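Long-range contact in thiosulfate sulfurtransferase TUM1 (PDB 3UTN), which accepts persulfide sulfur from NFS1 and passes it to UBA4 in the pathway that 2-thiolates the wobble uridine of tRNAs: residues A[93-102]-A[129-137]. Numbering follows the deposited sequence.
Sequences HMFPTKKVFD and RCAWTLGVM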
loop_
_atom_site.group_PDB
_atom_site.type_symbol
_atom_site.label_atom_id
_atom_site.label_comp_id
_atom_site.label_asym_id
_atom_site.label_seq_id
_atom_site.Cartn_x
_atom_site.Cartn_y
_atom_site.Cartn_z
ATOM N N HIS A 93 -6.176 -8.428 -4.645
ATOM C CA HIS A 93 -5.003 -7.563 -4.574
ATOM C C HIS A 93 -3.756 -8.284 -4.211
ATOM O O HIS A 93 -2.950 -7.792 -3.424
ATOM C CB HIS A 93 -5.251 -6.436 -3.589
ATOM C CG HIS A 93 -6.469 -5.631 -3.912
ATOM N ND1 HIS A 93 -6.629 -5.016 -5.095
ATOM C CD2 HIS A 93 -7.608 -5.359 -3.169
ATOM C CE1 HIS A 93 -7.808 -4.383 -5.111
ATOM N NE2 HIS A 93 -8.409 -4.593 -3.930
ATOM N N MET A 94 -3.593 -9.468 -4.782
ATOM C CA MET A 94 -2.406 -10.242 -4.542
ATOM C C MET A 94 -1.305 -9.682 -5.391
ATOM O O MET A 94 -1.524 -9.290 -6.535
ATOM C CB MET A 94 -2.635 -11.719 -4.833
ATOM C CG MET A 94 -3.550 -12.367 -3.812
ATOM S SD MET A 94 -3.072 -11.961 -2.126
ATOM C CE MET A 94 -1.544 -12.892 -1.994
ATOM N N PHE A 95 -0.123 -9.633 -4.806
ATOM C CA PHE A 95 1.018 -9.048 -5.453
ATOM C C PHE A 95 1.169 -9.602 -6.855
ATOM O O PHE A 95 1.029 -10.809 -7.058
ATOM C CB PHE A 95 2.270 -9.332 -4.653
ATOM C CG PHE A 95 3.368 -8.383 -4.946
ATOM C CD1 PHE A 95 3.362 -7.119 -4.377
ATOM C CD2 PHE A 95 4.380 -8.727 -5.821
ATOM C CE1 PHE A 95 4.367 -6.222 -4.657
ATOM C CE2 PHE A 95 5.387 -7.830 -6.110
ATOM C CZ PHE A 95 5.377 -6.577 -5.535
ATOM N N PRO A 96 1.433 -8.722 -7.834
ATOM C CA PRO A 96 1.524 -9.235 -9.186
ATOM C C PRO A 96 2.722 -10.144 -9.357
ATOM O O PRO A 96 3.699 -10.046 -8.615
ATOM C CB PRO A 96 1.702 -7.973 -10.037
ATOM C CG PRO A 96 2.273 -6.964 -9.105
ATOM C CD PRO A 96 1.613 -7.260 -7.789
ATOM N N THR A 97 2.626 -11.035 -10.331
ATOM C CA THR A 97 3.773 -11.794 -10.768
ATOM C C THR A 97 4.737 -10.824 -11.427
ATOM O O THR A 97 4.338 -9.751 -11.911
ATOM C CB THR A 97 3.374 -12.866 -11.794
ATOM O OG1 THR A 97 2.850 -12.224 -12.962
ATOM C CG2 THR A 97 2.320 -13.805 -11.219
ATOM N N LYS A 98 6.009 -11.204 -11.434
ATOM C CA LYS A 98 7.043 -10.467 -12.130
ATOM C C LYS A 98 6.581 -10.077 -13.531
ATOM O O LYS A 98 6.735 -8.924 -13.938
ATOM C CB LYS A 98 8.306 -11.317 -12.209
ATOM C CG LYS A 98 9.541 -10.582 -12.687
ATOM C CD LYS A 98 10.589 -11.581 -13.155
ATOM C CE LYS A 98 11.889 -10.885 -13.517
ATOM N NZ LYS A 98 11.664 -9.805 -14.515
ATOM N N LYS A 99 5.993 -11.038 -14.248
ATOM C CA LYS A 99 5.562 -10.824 -15.627
ATOM C C LYS A 99 4.432 -9.805 -15.730
ATOM O O LYS A 99 4.533 -8.852 -16.495
ATOM C CB LYS A 99 5.170 -12.144 -16.299
ATOM C CG LYS A 99 4.350 -11.967 -17.570
ATOM C CD LYS A 99 4.500 -13.131 -18.532
ATOM C CE LYS A 99 5.454 -12.784 -19.665
ATOM N NZ LYS A 99 4.887 -11.738 -20.565
ATOM N N VAL A 100 3.367 -10.003 -14.961
ATOM C CA VAL A 100 2.270 -9.041 -14.930
ATOM C C VAL A 100 2.828 -7.665 -14.588
ATOM O O VAL A 100 2.506 -6.681 -15.242
ATOM C CB VAL A 100 1.154 -9.468 -13.953
ATOM C CG1 VAL A 100 0.245 -8.298 -13.598
ATOM C CG2 VAL A 100 0.339 -10.600 -14.563
ATOM N N PHE A 101 3.705 -7.606 -13.593
ATOM C CA PHE A 101 4.291 -6.340 -13.220
ATOM C C PHE A 101 5.097 -5.721 -14.353
ATOM O O PHE A 101 4.864 -4.581 -14.724
ATOM C CB PHE A 101 5.169 -6.461 -11.994
ATOM C CG PHE A 101 5.781 -5.163 -11.600
ATOM C CD1 PHE A 101 5.039 -4.231 -10.881
ATOM C CD2 PHE A 101 7.081 -4.845 -11.988
ATOM C CE1 PHE A 101 5.596 -3.019 -10.526
ATOM C CE2 PHE A 101 7.639 -3.634 -11.632
ATOM C CZ PHE A 101 6.894 -2.719 -10.901
ATOM N N ASP A 102 6.050 -6.480 -14.888
ATOM C CA ASP A 102 6.898 -5.996 -15.968
ATOM C C ASP A 102 6.079 -5.585 -17.171
ATOM O O ASP A 102 6.324 -4.535 -17.757
ATOM C CB ASP A 102 7.916 -7.057 -16.365
ATOM C CG ASP A 102 8.958 -7.271 -15.306
ATOM O OD1 ASP A 102 9.003 -6.463 -14.349
ATOM O OD2 ASP A 102 9.725 -8.247 -15.419
ATOM N N ARG A 129 0.340 0.826 -1.553
ATOM C CA ARG A 129 0.364 -0.494 -2.147
ATOM C C ARG A 129 1.135 -0.449 -3.449
ATOM O O ARG A 129 1.987 -1.291 -3.709
ATOM C CB ARG A 129 -1.056 -0.964 -2.430
ATOM C CG ARG A 129 -1.111 -2.221 -3.264
ATOM C CD ARG A 129 -0.799 -3.409 -2.386
ATOM N NE ARG A 129 -0.626 -4.618 -3.165
ATOM C CZ ARG A 129 -0.631 -5.834 -2.644
ATOM N NH1 ARG A 129 -0.819 -5.993 -1.345
ATOM N NH2 ARG A 129 -0.459 -6.890 -3.422
ATOM N N CYS A 130 0.815 0.545 -4.264
ATOM C CA CYS A 130 1.450 0.700 -5.545
ATOM C C CYS A 130 2.927 1.050 -5.419
ATOM O O CYS A 130 3.768 0.413 -6.043
ATOM C CB CYS A 130 0.746 1.769 -6.346
ATOM S SG CYS A 130 1.687 2.174 -7.812
ATOM N N ALA A 131 3.237 2.068 -4.622
ATOM C CA ALA A 131 4.626 2.468 -4.412
ATOM C C ALA A 131 5.397 1.259 -3.925
ATOM O O ALA A 131 6.489 0.950 -4.397
ATOM C CB ALA A 131 4.711 3.592 -3.397
ATOM N N TRP A 132 4.786 0.557 -2.991
ATOM C CA TRP A 132 5.383 -0.612 -2.418
ATOM C C TRP A 132 5.568 -1.685 -3.447
ATOM O O TRP A 132 6.628 -2.273 -3.523
ATOM C CB TRP A 132 4.518 -1.064 -1.286
ATOM C CG TRP A 132 4.876 -2.384 -0.723
ATOM C CD1 TRP A 132 5.912 -2.687 0.150
ATOM C CD2 TRP A 132 4.175 -3.629 -0.944
ATOM N NE1 TRP A 132 5.897 -4.013 0.466
ATOM C CE2 TRP A 132 4.879 -4.636 -0.156
ATOM C CE3 TRP A 132 3.079 -4.003 -1.699
ATOM C CZ2 TRP A 132 4.483 -5.953 -0.140
ATOM C CZ3 TRP A 132 2.684 -5.338 -1.668
ATOM C CH2 TRP A 132 3.376 -6.286 -0.913
ATOM N N THR A 133 4.547 -1.919 -4.262
ATOM C CA THR A 133 4.636 -2.893 -5.349
ATOM C C THR A 133 5.788 -2.561 -6.287
ATOM O O THR A 133 6.601 -3.422 -6.616
ATOM C CB THR A 133 3.326 -2.954 -6.141
ATOM O OG1 THR A 133 2.278 -3.331 -5.252
ATOM C CG2 THR A 133 3.422 -3.971 -7.281
ATOM N N LEU A 134 5.848 -1.306 -6.712
ATOM C CA LEU A 134 6.944 -0.827 -7.533
ATOM C C LEU A 134 8.270 -1.090 -6.854
ATOM O O LEU A 134 9.178 -1.649 -7.454
ATOM C CB LEU A 134 6.786 0.663 -7.803
ATOM C CG LEU A 134 5.552 1.003 -8.628
ATOM C CD1 LEU A 134 5.360 2.503 -8.626
ATOM C CD2 LEU A 134 5.689 0.466 -10.045
ATOM N N GLY A 135 8.356 -0.691 -5.590
ATOM C CA GLY A 135 9.547 -0.910 -4.787
ATOM C C GLY A 135 9.854 -2.380 -4.631
ATOM O O GLY A 135 10.986 -2.798 -4.838
ATOM N N VAL A 136 8.845 -3.173 -4.280
ATOM C CA VAL A 136 9.054 -4.602 -4.079
ATOM C C VAL A 136 9.558 -5.220 -5.365
ATOM O O VAL A 136 10.441 -6.063 -5.348
ATOM C CB VAL A 136 7.789 -5.327 -3.598
ATOM C CG1 VAL A 136 7.984 -6.836 -3.628
ATOM C CG2 VAL A 136 7.450 -4.890 -2.191
ATOM N N MET A 137 9.010 -4.756 -6.480
ATOM C CA MET A 137 9.422 -5.239 -7.775
ATOM C C MET A 137 10.739 -4.633 -8.214
ATOM O O MET A 137 11.119 -4.739 -9.373
ATOM C CB MET A 137 8.332 -4.977 -8.801
ATOM C CG MET A 137 7.160 -5.926 -8.680
ATOM S SD MET A 137 7.696 -7.641 -8.538
ATOM C CE MET A 137 8.470 -7.923 -10.129
HETATM O O HOH W 1 -2.006 -6.175 -5.877
#
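R129, on helix 127-136 of the N-terminal rhodanese domain, meets H93 and F95 of the loop that leads into helix 98-107, close to the interface with the catalytic C-terminal domain. R129 NH2 lies 2.6 Å from H93 O, which sits over a face of the guanidinium at a poor angle for a hydrogen bond. F95 N lies instead at the guanidinium edge. R129 and the F95 backbone share D307 of the C-terminal domain: R129 NH1 salt-bridges OD1, and F95 N hydrogen-bonds OD2. The R129 side chain is about 7 Å from that of C282, the catalytic cysteine that forms the persulfide intermediate. One turn on, W132 offers a face to the edge of F95 in an offset edge-to-face pair, planes at 78°; W132 NE1 is hydrogen-bonded to E184 OE2. T133 OG1 donates to R129 O (2.6 Å) from above the carbonyl plane, while T133 CG2 touches P96 CG at 3.7 Å. L134 CD2 abuts the F101 ring edge, 3.5 Å from F101 CZ. V136 CG1 packs against F95 CZ. M137, the first residue past the helical turns, puts its side chain between the two phenylalanines: its CB lies over a face of F101, 3.3 Å from the ring centroid in a CH-pi contact. F101 carries CG anti to its own N (chi1 180°), which turns the ring face to that methylene. A serine in place of F101 would probably leave M137 CB and L134 CD2 facing a gap and let the methionine chain shift. Bends at chi2 and chi3 fold M137 back, bringing SD into the plane of the F95 ring as a Met-aromatic contact, 3.4 Å from F95 CE2, and setting M137 CE 3.5 Å from K98 CA.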